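Local coordinates for glycoprotein E (Human herpesvirus 1, PDB 2GIY), which serves as a viral Fc receptor with glycoprotein I, binding host IgG, and supports cell-to-cell spread of the virus, at residues 9-14 with 150-155; 29-34 with 49-54; 122-127 with 133-138. All coordinates share one frame; numbering follows the deposited sequence.

Overall arrangement
The three contacts lie in the C-terminal domain of the gE ectodomain, an immunoglobulin V-type domain. Contacts 2 and 3 fall within the Fc-binding region, residues 24-169; in contact 1 only 150-155 does. Contacts 1 and 2 have centres about 18 Å apart and share one sheet, where strands 45-54 and 144-152 are neighbours and Y151 CE1 lies 4.0 Å from V50 CG2. Contacts 2 and 3, with centres about 11 Å apart, meet in the three-stranded sheet, where F29 O lies 2.8 Å from F135 N, a probable hydrogen bond. Contacts 1 and 3 lie on opposite sides of the chain's centre, about 27 Å between centres, and do not touch.

Contact 1: 9-14 with 150-155; sequences RGVTVR and VYVNDH
Two strands from facing sheets of the V-type fold pack here through four valines: V11 and V13 from strand 11-16 meet V150 and V152 from strand 144-152. The methyl CG1 of V13 reaches CG1 of V150 at 4.0 Å, while its other methyl, CG2, lies 3.9 Å from CG2 of V152. With chi1 at -179°, CG1 lies opposite the backbone N and is directed at V150, while CG2, beside that N, is the methyl left for V152. In the V13–V152 pair the side chains pass alongside each other in opposite directions, whereas V11 and V152 meet at a slant, with CG2 of V11 4.1 Å from CG1 of V152. V152 likewise uses both methyls, one on each opposing valine.

Strands 11-14 and 150-152 run antiparallel at 176°, with their axes 9.0 Å apart at closest approach. That spacing suits beta-sandwich layers packed by side chains, and the strands belong to separate sheets: 11-16 pairs with 34-39, and 144-152 lies between 45-54 and 155-165. Y45 and M47 of strand 45-54 and I35 of strand 34-39 extend the apolar layer, and the H157 side chain packs against V13 and V152.

Just beyond V152 the chain reverses in a type I' turn, closed by backbone bonds from V152 N to H155 O (2.9 Å) and from H155 N to V152 O (3.1 Å). This tight hairpin joins strands 144-152 and 155-165, a position that corresponds to the F–G loop of V domains, judging by the strand order. R14 forms a salt bridge with E67 of the second subunit.

Contact 2: 29-34 with 49-54; sequences FSTNVS and VVWLRF
This is a small, buried, largely apolar contact close to the centre of the domain, made between the layers of the sandwich: a tryptophan on strand 45-54 reaches over to the stretch that links strands 29-30 and 34-39. The CG2 methyl of V33 comes up to the indole edge, near the ring plane, 3.7 Å from CH2 of W51 and also close to its CZ2. The V33 rotamer (chi1 -179°) sets CG2 beside its own backbone N, and this is the branch that meets the indole. The hydroxyl OG1 of T31 approaches obliquely, 4.0 Å from CZ2 of W51.

That hydroxyl is engaged elsewhere, bonded to N132 OD1 and to L133 N; the same N132 oxygen also takes the backbone N-H of V33. The indole N-H of W51 is used by V131 O. Beside T31, the S30 hydroxyl donates to T31 O at 2.8 Å, lying in the plane of that carbonyl and directed at one lone pair. I162 of strand 155-165 packs on both V33 and W51, and C148 and L133 also touch the indole. The placement of W51 is consistent with the core tryptophan of strand C in immunoglobulin domains.

Van der Waals packing, chiefly of V33 CG2 on the indole edge, therefore supplies the contact, while residues 131-133 satisfy the buried polar groups of T31 and W51 and probably fix how both are turned.

Contact 3: 122-127 with 133-138; sequences PGLAWQ and LEFRDA
L124 lays its CD1 methyl over one face of the F135 ring, 4.0 Å from the ring centroid, in a CH-pi contact displaced toward the CE2–CZ side. The two side chains point the same way, and L124 CD1 also touches CB of L133. On the sheet's other face, A125 CB sits over the guanidinium of R136. That group grips E134 side-on, with NE at 3.0 Å and NH2 at 2.9 Å from OE1, both nitrogens coming from the same face of the carboxylate plane. A bend in the R136 chain (chi2 66°) folds its end back toward E134. The extended Q127 chain passes across the carboxylate, CG coming closest to OE2 of E134, and NE2 gives that oxygen only a weak, bent bond at 3.3 Å.

In the underlying beta hairpin, A125 and E134 form a hydrogen-bonded antiparallel pair, with A125 N donating to E134 O at 3.1 Å and E134 N to A125 O at 3.0 Å. Further along, R136 N reaches G123 O at 2.9 Å, nearly straight at 170°.

Strand 29-30 completes the sheet beside strand 133-135, its F29 ring meeting that of F135, and M118 packs against L124, W126 and L133.

The hairpin is thus two-faced: apolar on the side of L124, W126, L133 and F135, ionic where E134 and R136 lie. The two-nitrogen grip of R136 on OE1 would probably favour the ionised carboxylate.

Contact 1: 9-14 with 150-155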
ATOM      1  N   ARG A   9     -11.165  13.423  -4.035  1.00 29.18           N
ATOM      2  CA  ARG A   9     -10.473  14.081  -5.135  1.00 26.06           C
ATOM      3  C   ARG A   9      -9.024  13.623  -5.261  1.00 24.45           C
ATOM      4  O   ARG A   9      -8.542  12.810  -4.468  1.00 22.74           O
ATOM      5  CB  ARG A   9     -10.524  15.592  -4.946  1.00 26.87           C
ATOM      6  N   GLY A  10      -8.334  14.154  -6.265  1.00 22.66           N
ATOM      7  CA  GLY A  10      -6.946  13.790  -6.474  1.00 19.86           C
ATOM      8  C   GLY A  10      -6.779  12.431  -7.123  1.00 18.72           C
ATOM      9  O   GLY A  10      -7.688  11.924  -7.784  1.00 16.73           O
ATOM     10  N   VAL A  11      -5.605  11.838  -6.930  1.00 16.86           N
ATOM     11  CA  VAL A  11      -5.297  10.539  -7.507  1.00 15.31           C
ATOM     12  C   VAL A  11      -4.850   9.554  -6.435  1.00 16.04           C
ATOM     13  O   VAL A  11      -4.168   9.932  -5.485  1.00 15.55           O
ATOM     14  CB  VAL A  11      -4.161  10.653  -8.550  1.00 15.80           C
ATOM     15  CG1 VAL A  11      -3.932   9.305  -9.230  1.00 14.27           C
ATOM     16  CG2 VAL A  11      -4.499  11.729  -9.573  1.00 14.68           C
ATOM     17  N   THR A  12      -5.253   8.296  -6.589  1.00 15.14           N
ATOM     18  CA  THR A  12      -4.857   7.247  -5.661  1.00 16.28           C
ATOM     19  C   THR A  12      -3.976   6.255  -6.411  1.00 15.98           C
ATOM     20  O   THR A  12      -4.345   5.781  -7.481  1.00 16.70           O
ATOM     21  CB  THR A  12      -6.074   6.483  -5.100  1.00 18.40           C
ATOM     22  OG1 THR A  12      -6.809   7.336  -4.217  1.00 18.73           O
ATOM     23  CG2 THR A  12      -5.619   5.243  -4.343  1.00 21.08           C
ATOM     24  N   VAL A  13      -2.808   5.956  -5.855  1.00 14.77           N
ATOM     25  CA  VAL A  13      -1.905   5.005  -6.482  1.00 15.30           C
ATOM     26  C   VAL A  13      -1.645   3.850  -5.530  1.00 17.12           C
ATOM     27  O   VAL A  13      -1.310   4.058  -4.362  1.00 16.57           O
ATOM     28  CB  VAL A  13      -0.557   5.653  -6.855  1.00 14.29           C
ATOM     29  CG1 VAL A  13       0.341   4.621  -7.543  1.00 16.03           C
ATOM     30  CG2 VAL A  13      -0.786   6.852  -7.769  1.00 15.92           C
ATOM     31  N   ARG A  14      -1.812   2.631  -6.033  1.00 17.25           N
ATOM     32  CA  ARG A  14      -1.594   1.433  -5.235  1.00 19.59           C
ATOM     33  C   ARG A  14      -0.501   0.619  -5.917  1.00 18.82           C
ATOM     34  O   ARG A  14      -0.531   0.438  -7.131  1.00 18.17           O
ATOM     35  CB  ARG A  14      -2.889   0.617  -5.146  1.00 22.42           C
ATOM     36  CG  ARG A  14      -2.858  -0.478  -4.090  1.00 29.77           C
ATOM     37  CD  ARG A  14      -4.210  -1.169  -3.910  1.00 32.03           C
ATOM     38  NE  ARG A  14      -4.524  -2.104  -4.989  1.00 36.64           N
ATOM     39  CZ  ARG A  14      -5.018  -1.759  -6.174  1.00 37.01           C
ATOM     40  NH1 ARG A  14      -5.266  -0.487  -6.453  1.00 39.94           N
ATOM     41  NH2 ARG A  14      -5.262  -2.689  -7.086  1.00 38.44           N
ATOM     42  N   VAL A 150       6.431   6.179  -7.014  1.00 10.52           N
ATOM     43  CA  VAL A 150       5.518   6.805  -7.953  1.00  9.60           C
ATOM     44  C   VAL A 150       5.113   8.202  -7.518  1.00 10.99           C
ATOM     45  O   VAL A 150       4.519   8.387  -6.453  1.00 11.42           O
ATOM     46  CB  VAL A 150       4.243   5.966  -8.148  1.00  9.36           C
ATOM     47  CG1 VAL A 150       3.354   6.613  -9.213  1.00  8.67           C
ATOM     48  CG2 VAL A 150       4.614   4.544  -8.561  1.00 12.60           C
ATOM     49  N   TYR A 151       5.440   9.182  -8.352  1.00 10.90           N
ATOM     50  CA  TYR A 151       5.080  10.563  -8.082  1.00 11.56           C
ATOM     51  C   TYR A 151       3.883  10.961  -8.927  1.00 11.97           C
ATOM     52  O   TYR A 151       3.713  10.482 -10.047  1.00 11.28           O
ATOM     53  CB  TYR A 151       6.210  11.533  -8.440  1.00 13.21           C
ATOM     54  CG  TYR A 151       7.453  11.428  -7.596  1.00 13.51           C
ATOM     55  CD1 TYR A 151       8.386  10.418  -7.821  1.00 14.52           C
ATOM     56  CD2 TYR A 151       7.703  12.347  -6.578  1.00 14.59           C
ATOM     57  CE1 TYR A 151       9.547  10.326  -7.050  1.00 15.89           C
ATOM     58  CE2 TYR A 151       8.859  12.264  -5.801  1.00 17.35           C
ATOM     59  CZ  TYR A 151       9.775  11.253  -6.043  1.00 16.96           C
ATOM     60  OH  TYR A 151      10.926  11.174  -5.289  1.00 17.94           O
ATOM     61  N   VAL A 152       3.055  11.830  -8.364  1.00 11.77           N
ATOM     62  CA  VAL A 152       1.910  12.394  -9.065  1.00 12.09           C
ATOM     63  C   VAL A 152       2.043  13.872  -8.720  1.00 13.35           C
ATOM     64  O   VAL A 152       2.023  14.242  -7.546  1.00 13.85           O
ATOM     65  CB  VAL A 152       0.570  11.864  -8.544  1.00 11.97           C
ATOM     66  CG1 VAL A 152      -0.569  12.704  -9.122  1.00 14.96           C
ATOM     67  CG2 VAL A 152       0.397  10.398  -8.940  1.00 12.94           C
ATOM     68  N   ASN A 153       2.207  14.708  -9.739  1.00 14.57           N
ATOM     69  CA  ASN A 153       2.383  16.143  -9.531  1.00 17.18           C
ATOM     70  C   ASN A 153       3.545  16.405  -8.579  1.00 17.31           C
ATOM     71  O   ASN A 153       3.453  17.234  -7.673  1.00 18.71           O
ATOM     72  CB  ASN A 153       1.103  16.781  -8.987  1.00 18.77           C
ATOM     73  CG  ASN A 153      -0.032  16.739  -9.987  1.00 20.17           C
ATOM     74  OD1 ASN A 153       0.192  16.824 -11.199  1.00 19.65           O
ATOM     75  ND2 ASN A 153      -1.255  16.621  -9.491  1.00 18.75           N
ATOM     76  N   ASP A 154       4.628  15.668  -8.791  1.00 16.33           N
ATOM     77  CA  ASP A 154       5.854  15.795  -8.004  1.00 18.11           C
ATOM     78  C   ASP A 154       5.781  15.422  -6.521  1.00 17.55           C
ATOM     79  O   ASP A 154       6.640  15.827  -5.738  1.00 17.39           O
ATOM     80  CB  ASP A 154       6.409  17.214  -8.159  1.00 22.62           C
ATOM     81  CG  ASP A 154       6.612  17.601  -9.616  1.00 26.76           C
ATOM     82  OD1 ASP A 154       7.337  16.877 -10.333  1.00 27.67           O
ATOM     83  OD2 ASP A 154       6.042  18.626 -10.047  1.00 30.38           O
ATOM     84  N   HIS A 155       4.768  14.649  -6.137  1.00 16.40           N
ATOM     85  CA  HIS A 155       4.622  14.199  -4.750  1.00 16.13           C
ATOM     86  C   HIS A 155       4.463  12.683  -4.745  1.00 14.68           C
ATOM     87  O   HIS A 155       3.695  12.131  -5.533  1.00 12.18           O
ATOM     88  CB  HIS A 155       3.401  14.848  -4.083  1.00 19.32           C
ATOM     89  CG  HIS A 155       3.081  14.289  -2.727  1.00 22.51           C
ATOM     90  ND1 HIS A 155       3.991  14.278  -1.690  1.00 24.48           N
ATOM     91  CD2 HIS A 155       1.955  13.713  -2.242  1.00 24.87           C
ATOM     92  CE1 HIS A 155       3.440  13.719  -0.627  1.00 24.29           C
ATOM     93  NE2 HIS A 155       2.204  13.367  -0.935  1.00 25.27           N
TER

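Contact 2: 29-34 with 49-54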
ATOM      1  N   PHE A  29      15.817 -12.334 -15.794  1.00 16.34           N
ATOM      2  CA  PHE A  29      14.548 -12.213 -15.102  1.00 16.78           C
ATOM      3  C   PHE A  29      14.052 -10.781 -15.140  1.00 17.01           C
ATOM      4  O   PHE A  29      14.763  -9.873 -15.574  1.00 16.57           O
ATOM      5  CB  PHE A  29      14.698 -12.675 -13.650  1.00 17.53           C
ATOM      6  CG  PHE A  29      15.613 -11.810 -12.828  1.00 17.51           C
ATOM      7  CD1 PHE A  29      15.135 -10.661 -12.204  1.00 16.46           C
ATOM      8  CD2 PHE A  29      16.957 -12.142 -12.680  1.00 16.14           C
ATOM      9  CE1 PHE A  29      15.982  -9.858 -11.441  1.00 14.86           C
ATOM     10  CE2 PHE A  29      17.811 -11.349 -11.924  1.00 15.99           C
ATOM     11  CZ  PHE A  29      17.323 -10.203 -11.302  1.00 16.18           C
ATOM     12  N   SER A  30      12.829 -10.590 -14.669  1.00 17.58           N
ATOM     13  CA  SER A  30      12.213  -9.277 -14.638  1.00 17.35           C
ATOM     14  C   SER A  30      11.529  -9.053 -13.299  1.00 16.75           C
ATOM     15  O   SER A  30      11.159 -10.009 -12.617  1.00 16.82           O
ATOM     16  CB  SER A  30      11.173  -9.173 -15.759  1.00 19.16           C
ATOM     17  OG  SER A  30      10.343  -8.041 -15.587  1.00 23.76           O
ATOM     18  N   THR A  31      11.382  -7.793 -12.909  1.00 15.35           N
ATOM     19  CA  THR A  31      10.683  -7.488 -11.677  1.00 14.73           C
ATOM     20  C   THR A  31       9.220  -7.703 -12.045  1.00 15.93           C
ATOM     21  O   THR A  31       8.886  -7.828 -13.226  1.00 15.24           O
ATOM     22  CB  THR A  31      10.887  -6.022 -11.233  1.00 14.76           C
ATOM     23  OG1 THR A  31      10.437  -5.136 -12.267  1.00 14.04           O
ATOM     24  CG2 THR A  31      12.355  -5.758 -10.940  1.00 13.02           C
ATOM     25  N   ASN A  32       8.352  -7.750 -11.046  1.00 17.14           N
ATOM     26  CA  ASN A  32       6.935  -7.960 -11.294  1.00 17.83           C
ATOM     27  C   ASN A  32       6.125  -7.034 -10.402  1.00 17.10           C
ATOM     28  O   ASN A  32       5.381  -7.477  -9.529  1.00 19.08           O
ATOM     29  CB  ASN A  32       6.571  -9.421 -11.021  1.00 21.90           C
ATOM     30  CG  ASN A  32       5.119  -9.725 -11.316  1.00 26.25           C
ATOM     31  OD1 ASN A  32       4.604  -9.378 -12.381  1.00 30.01           O
ATOM     32  ND2 ASN A  32       4.451 -10.385 -10.378  1.00 30.67           N
ATOM     33  N   VAL A  33       6.297  -5.736 -10.622  1.00 14.70           N
ATOM     34  CA  VAL A  33       5.594  -4.725  -9.853  1.00 14.95           C
ATOM     35  C   VAL A  33       4.258  -4.422 -10.517  1.00 15.30           C
ATOM     36  O   VAL A  33       4.169  -4.344 -11.742  1.00 15.51           O
ATOM     37  CB  VAL A  33       6.414  -3.417  -9.783  1.00 15.22           C
ATOM     38  CG1 VAL A  33       5.675  -2.373  -8.957  1.00 16.11           C
ATOM     39  CG2 VAL A  33       7.786  -3.699  -9.188  1.00 14.94           C
ATOM     40  N   SER A  34       3.221  -4.271  -9.701  1.00 15.42           N
ATOM     41  CA  SER A  34       1.894  -3.949 -10.203  1.00 16.36           C
ATOM     42  C   SER A  34       1.535  -2.578  -9.653  1.00 15.65           C
ATOM     43  O   SER A  34       1.624  -2.337  -8.446  1.00 15.51           O
ATOM     44  CB  SER A  34       0.872  -4.985  -9.732  1.00 17.79           C
ATOM     45  OG  SER A  34      -0.403  -4.709 -10.281  1.00 22.15           O
ATOM     46  N   VAL A  49       7.317   7.383 -12.655  1.00 10.71           N
ATOM     47  CA  VAL A  49       7.594   6.111 -12.000  1.00 10.56           C
ATOM     48  C   VAL A  49       9.113   6.083 -11.954  1.00 10.98           C
ATOM     49  O   VAL A  49       9.779   5.983 -12.983  1.00 10.99           O
ATOM     50  CB  VAL A  49       7.044   4.921 -12.802  1.00 10.61           C
ATOM     51  CG1 VAL A  49       7.478   3.608 -12.152  1.00 11.29           C
ATOM     52  CG2 VAL A  49       5.517   5.003 -12.857  1.00 12.63           C
ATOM     53  N   VAL A  50       9.655   6.181 -10.748  1.00  9.80           N
ATOM     54  CA  VAL A  50      11.096   6.245 -10.564  1.00 10.21           C
ATOM     55  C   VAL A  50      11.706   5.036  -9.888  1.00 11.33           C
ATOM     56  O   VAL A  50      11.195   4.562  -8.874  1.00 11.76           O
ATOM     57  CB  VAL A  50      11.475   7.492  -9.716  1.00 10.57           C
ATOM     58  CG1 VAL A  50      12.976   7.537  -9.479  1.00 12.06           C
ATOM     59  CG2 VAL A  50      11.002   8.763 -10.408  1.00 12.51           C
ATOM     60  N   TRP A  51      12.804   4.543 -10.457  1.00 10.54           N
ATOM     61  CA  TRP A  51      13.526   3.421  -9.879  1.00  9.98           C
ATOM     62  C   TRP A  51      14.807   3.963  -9.263  1.00 11.49           C
ATOM     63  O   TRP A  51      15.550   4.707  -9.906  1.00 10.66           O
ATOM     64  CB  TRP A  51      13.894   2.363 -10.932  1.00 10.78           C
ATOM     65  CG  TRP A  51      12.785   1.410 -11.242  1.00 12.42           C
ATOM     66  CD1 TRP A  51      11.931   1.463 -12.308  1.00 13.47           C
ATOM     67  CD2 TRP A  51      12.389   0.273 -10.465  1.00 12.35           C
ATOM     68  NE1 TRP A  51      11.031   0.427 -12.241  1.00 12.00           N
ATOM     69  CE2 TRP A  51      11.289  -0.318 -11.121  1.00 13.12           C
ATOM     70  CE3 TRP A  51      12.860  -0.304  -9.277  1.00 12.46           C
ATOM     71  CZ2 TRP A  51      10.642  -1.462 -10.628  1.00 12.45           C
ATOM     72  CZ3 TRP A  51      12.215  -1.446  -8.782  1.00 12.51           C
ATOM     73  CH2 TRP A  51      11.119  -2.009  -9.461  1.00 14.70           C
ATOM     74  N   LEU A  52      15.050   3.598  -8.011  1.00 10.56           N
ATOM     75  CA  LEU A  52      16.247   4.021  -7.298  1.00 10.92           C
ATOM     76  C   LEU A  52      17.011   2.753  -6.935  1.00 11.46           C
ATOM     77  O   LEU A  52      16.402   1.729  -6.623  1.00 12.37           O
ATOM     78  CB  LEU A  52      15.868   4.785  -6.026  1.00  9.93           C
ATOM     79  CG  LEU A  52      14.977   6.012  -6.229  1.00 10.82           C
ATOM     80  CD1 LEU A  52      14.624   6.612  -4.867  1.00 12.12           C
ATOM     81  CD2 LEU A  52      15.695   7.035  -7.108  1.00 10.05           C
ATOM     82  N   ARG A  53      18.338   2.819  -6.996  1.00 11.44           N
ATOM     83  CA  ARG A  53      19.199   1.679  -6.690  1.00 11.82           C
ATOM     84  C   ARG A  53      20.155   2.065  -5.557  1.00 10.35           C
ATOM     85  O   ARG A  53      20.782   3.123  -5.596  1.00 11.90           O
ATOM     86  CB  ARG A  53      19.999   1.292  -7.944  1.00 14.42           C
ATOM     87  CG  ARG A  53      20.908   0.076  -7.800  1.00 18.01           C
ATOM     88  CD  ARG A  53      21.735  -0.147  -9.071  1.00 18.81           C
ATOM     89  NE  ARG A  53      22.525   1.040  -9.401  1.00 20.81           N
ATOM     90  CZ  ARG A  53      23.377   1.134 -10.420  1.00 24.98           C
ATOM     91  NH1 ARG A  53      23.570   0.105 -11.238  1.00 19.64           N
ATOM     92  NH2 ARG A  53      24.038   2.270 -10.621  1.00 25.20           N
ATOM     93  N   PHE A  54      20.271   1.205  -4.553  1.00  9.87           N
ATOM     94  CA  PHE A  54      21.149   1.482  -3.425  1.00  9.75           C
ATOM     95  C   PHE A  54      22.188   0.394  -3.222  1.00 10.89           C
ATOM     96  O   PHE A  54      21.875  -0.801  -3.245  1.00  9.57           O
ATOM     97  CB  PHE A  54      20.327   1.639  -2.143  1.00  9.77           C
ATOM     98  CG  PHE A  54      19.437   2.852  -2.138  1.00 10.18           C
ATOM     99  CD1 PHE A  54      19.915   4.082  -1.697  1.00 13.03           C
ATOM    100  CD2 PHE A  54      18.125   2.766  -2.590  1.00  9.76           C
ATOM    101  CE1 PHE A  54      19.097   5.215  -1.708  1.00 11.69           C
ATOM    102  CE2 PHE A  54      17.297   3.889  -2.608  1.00 11.43           C
ATOM    103  CZ  PHE A  54      17.786   5.121  -2.165  1.00 10.46           C
TER

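Contact 3: 122-127 with 133-138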
ATOM      1  N   PRO A 122      25.101  -2.344 -17.727  1.00 21.49           N
ATOM      2  CA  PRO A 122      25.260  -3.628 -18.412  1.00 21.68           C
ATOM      3  C   PRO A 122      24.165  -4.622 -18.045  1.00 20.02           C
ATOM      4  O   PRO A 122      24.003  -4.959 -16.874  1.00 20.40           O
ATOM      5  CB  PRO A 122      26.631  -4.101 -17.934  1.00 23.13           C
ATOM      6  CG  PRO A 122      27.379  -2.816 -17.763  1.00 23.70           C
ATOM      7  CD  PRO A 122      26.357  -1.948 -17.062  1.00 23.02           C
ATOM      8  N   GLY A 123      23.407  -5.073 -19.041  1.00 19.21           N
ATOM      9  CA  GLY A 123      22.362  -6.052 -18.793  1.00 18.04           C
ATOM     10  C   GLY A 123      21.009  -5.553 -18.309  1.00 17.43           C
ATOM     11  O   GLY A 123      20.077  -6.346 -18.193  1.00 17.52           O
ATOM     12  N   LEU A 124      20.897  -4.258 -18.027  1.00 15.56           N
ATOM     13  CA  LEU A 124      19.638  -3.682 -17.554  1.00 17.99           C
ATOM     14  C   LEU A 124      18.855  -3.061 -18.708  1.00 19.24           C
ATOM     15  O   LEU A 124      19.428  -2.395 -19.570  1.00 20.42           O
ATOM     16  CB  LEU A 124      19.907  -2.606 -16.500  1.00 16.24           C
ATOM     17  CG  LEU A 124      18.674  -1.974 -15.845  1.00 16.06           C
ATOM     18  CD1 LEU A 124      17.979  -2.996 -14.967  1.00 14.38           C
ATOM     19  CD2 LEU A 124      19.091  -0.763 -15.018  1.00 15.94           C
ATOM     20  N   ALA A 125      17.543  -3.270 -18.716  1.00 19.89           N
ATOM     21  CA  ALA A 125      16.706  -2.711 -19.770  1.00 20.79           C
ATOM     22  C   ALA A 125      15.270  -2.524 -19.310  1.00 23.33           C
ATOM     23  O   ALA A 125      14.785  -3.244 -18.433  1.00 19.01           O
ATOM     24  CB  ALA A 125      16.739  -3.611 -21.005  1.00 22.52           C
ATOM     25  N   TRP A 126      14.613  -1.534 -19.909  1.00 24.97           N
ATOM     26  CA  TRP A 126      13.217  -1.220 -19.630  1.00 27.87           C
ATOM     27  C   TRP A 126      12.391  -2.286 -20.328  1.00 28.79           C
ATOM     28  O   TRP A 126      12.500  -2.465 -21.549  1.00 27.33           O
ATOM     29  CB  TRP A 126      12.830   0.130 -20.246  1.00 26.49           C
ATOM     30  CG  TRP A 126      12.848   1.326 -19.337  1.00 27.58           C
ATOM     31  CD1 TRP A 126      13.503   2.501 -19.558  1.00 28.25           C
ATOM     32  CD2 TRP A 126      12.116   1.501 -18.114  1.00 26.99           C
ATOM     33  NE1 TRP A 126      13.224   3.401 -18.557  1.00 28.10           N
ATOM     34  CE2 TRP A 126      12.374   2.814 -17.659  1.00 27.93           C
ATOM     35  CE3 TRP A 126      11.265   0.680 -17.365  1.00 26.37           C
ATOM     36  CZ2 TRP A 126      11.813   3.324 -16.484  1.00 27.55           C
ATOM     37  CZ3 TRP A 126      10.706   1.188 -16.197  1.00 27.85           C
ATOM     38  CH2 TRP A 126      10.983   2.500 -15.769  1.00 28.48           C
ATOM     39  N   GLN A 127      11.566  -2.997 -19.572  1.00 30.80           N
ATOM     40  CA  GLN A 127      10.710  -3.991 -20.193  1.00 29.85           C
ATOM     41  C   GLN A 127       9.821  -3.165 -21.122  1.00 30.25           C
ATOM     42  O   GLN A 127       9.112  -2.267 -20.663  1.00 30.60           O
ATOM     43  CB  GLN A 127       9.873  -4.707 -19.131  1.00 29.68           C
ATOM     44  CG  GLN A 127       8.962  -5.786 -19.699  1.00 32.51           C
ATOM     45  CD  GLN A 127       8.365  -6.668 -18.623  1.00 32.60           C
ATOM     46  OE1 GLN A 127       7.039  -6.715 -18.561  1.00 32.83           O
ATOM     47  NE2 GLN A 127       9.089  -7.304 -17.857  1.00 32.45           N
ATOM     48  N   LEU A 133      11.673  -3.709 -14.515  1.00 13.16           N
ATOM     49  CA  LEU A 133      13.065  -3.757 -14.939  1.00 13.65           C
ATOM     50  C   LEU A 133      13.426  -5.179 -15.329  1.00 13.41           C
ATOM     51  O   LEU A 133      13.010  -6.132 -14.671  1.00 13.82           O
ATOM     52  CB  LEU A 133      13.987  -3.330 -13.793  1.00 10.57           C
ATOM     53  CG  LEU A 133      13.821  -1.928 -13.209  1.00 12.51           C
ATOM     54  CD1 LEU A 133      14.779  -1.769 -12.030  1.00 12.65           C
ATOM     55  CD2 LEU A 133      14.102  -0.881 -14.281  1.00 12.82           C
ATOM     56  N   GLU A 134      14.212  -5.319 -16.390  1.00 13.95           N
ATOM     57  CA  GLU A 134      14.649  -6.632 -16.827  1.00 15.89           C
ATOM     58  C   GLU A 134      16.160  -6.738 -16.710  1.00 16.65           C
ATOM     59  O   GLU A 134      16.884  -5.813 -17.077  1.00 16.60           O
ATOM     60  CB  GLU A 134      14.225  -6.897 -18.274  1.00 19.68           C
ATOM     61  CG  GLU A 134      12.810  -7.419 -18.404  1.00 23.20           C
ATOM     62  CD  GLU A 134      12.506  -7.919 -19.799  1.00 25.40           C
ATOM     63  OE1 GLU A 134      13.406  -8.523 -20.420  1.00 26.97           O
ATOM     64  OE2 GLU A 134      11.366  -7.718 -20.268  1.00 27.52           O
ATOM     65  N   PHE A 135      16.621  -7.871 -16.187  1.00 15.58           N
ATOM     66  CA  PHE A 135      18.045  -8.136 -16.019  1.00 14.48           C
ATOM     67  C   PHE A 135      18.440  -9.322 -16.898  1.00 14.88           C
ATOM     68  O   PHE A 135      17.931 -10.431 -16.721  1.00 15.94           O
ATOM     69  CB  PHE A 135      18.358  -8.458 -14.553  1.00 14.41           C
ATOM     70  CG  PHE A 135      18.055  -7.330 -13.602  1.00 14.43           C
ATOM     71  CD1 PHE A 135      16.741  -7.009 -13.272  1.00 15.21           C
ATOM     72  CD2 PHE A 135      19.088  -6.590 -13.031  1.00 15.67           C
ATOM     73  CE1 PHE A 135      16.461  -5.968 -12.385  1.00 16.14           C
ATOM     74  CE2 PHE A 135      18.817  -5.547 -12.144  1.00 14.79           C
ATOM     75  CZ  PHE A 135      17.499  -5.238 -11.822  1.00 14.44           C
ATOM     76  N   ARG A 136      19.338  -9.079 -17.847  1.00 15.57           N
ATOM     77  CA  ARG A 136      19.807 -10.119 -18.759  1.00 18.07           C
ATOM     78  C   ARG A 136      21.203 -10.566 -18.336  1.00 17.41           C
ATOM     79  O   ARG A 136      22.059  -9.731 -18.043  1.00 18.42           O
ATOM     80  CB  ARG A 136      19.859  -9.589 -20.201  1.00 17.52           C
ATOM     81  CG  ARG A 136      18.504  -9.418 -20.889  1.00 21.29           C
ATOM     82  CD  ARG A 136      17.644  -8.334 -20.245  1.00 21.88           C
ATOM     83  NE  ARG A 136      16.358  -8.191 -20.935  1.00 24.88           N
ATOM     84  CZ  ARG A 136      16.203  -7.623 -22.127  1.00 24.59           C
ATOM     85  NH1 ARG A 136      17.252  -7.130 -22.774  1.00 24.18           N
ATOM     86  NH2 ARG A 136      14.999  -7.559 -22.683  1.00 24.54           N
ATOM     87  N   ASP A 137      21.426 -11.877 -18.314  1.00 17.81           N
ATOM     88  CA  ASP A 137      22.713 -12.437 -17.910  1.00 19.44           C
ATOM     89  C   ASP A 137      23.161 -11.753 -16.619  1.00 19.40           C
ATOM     90  O   ASP A 137      24.299 -11.297 -16.498  1.00 19.92           O
ATOM     91  CB  ASP A 137      23.749 -12.228 -19.020  1.00 19.87           C
ATOM     92  CG  ASP A 137      24.996 -13.075 -18.822  1.00 21.15           C
ATOM     93  OD1 ASP A 137      24.918 -14.088 -18.097  1.00 20.77           O
ATOM     94  OD2 ASP A 137      26.047 -12.737 -19.403  1.00 20.97           O
ATOM     95  N   ALA A 138      22.238 -11.694 -15.664  1.00 19.31           N
ATOM     96  CA  ALA A 138      22.466 -11.060 -14.370  1.00 17.71           C
ATOM     97  C   ALA A 138      23.785 -11.472 -13.726  1.00 17.99           C
ATOM     98  O   ALA A 138      24.199 -12.628 -13.812  1.00 17.96           O
ATOM     99  CB  ALA A 138      21.304 -11.381 -13.430  1.00 17.61           C
TER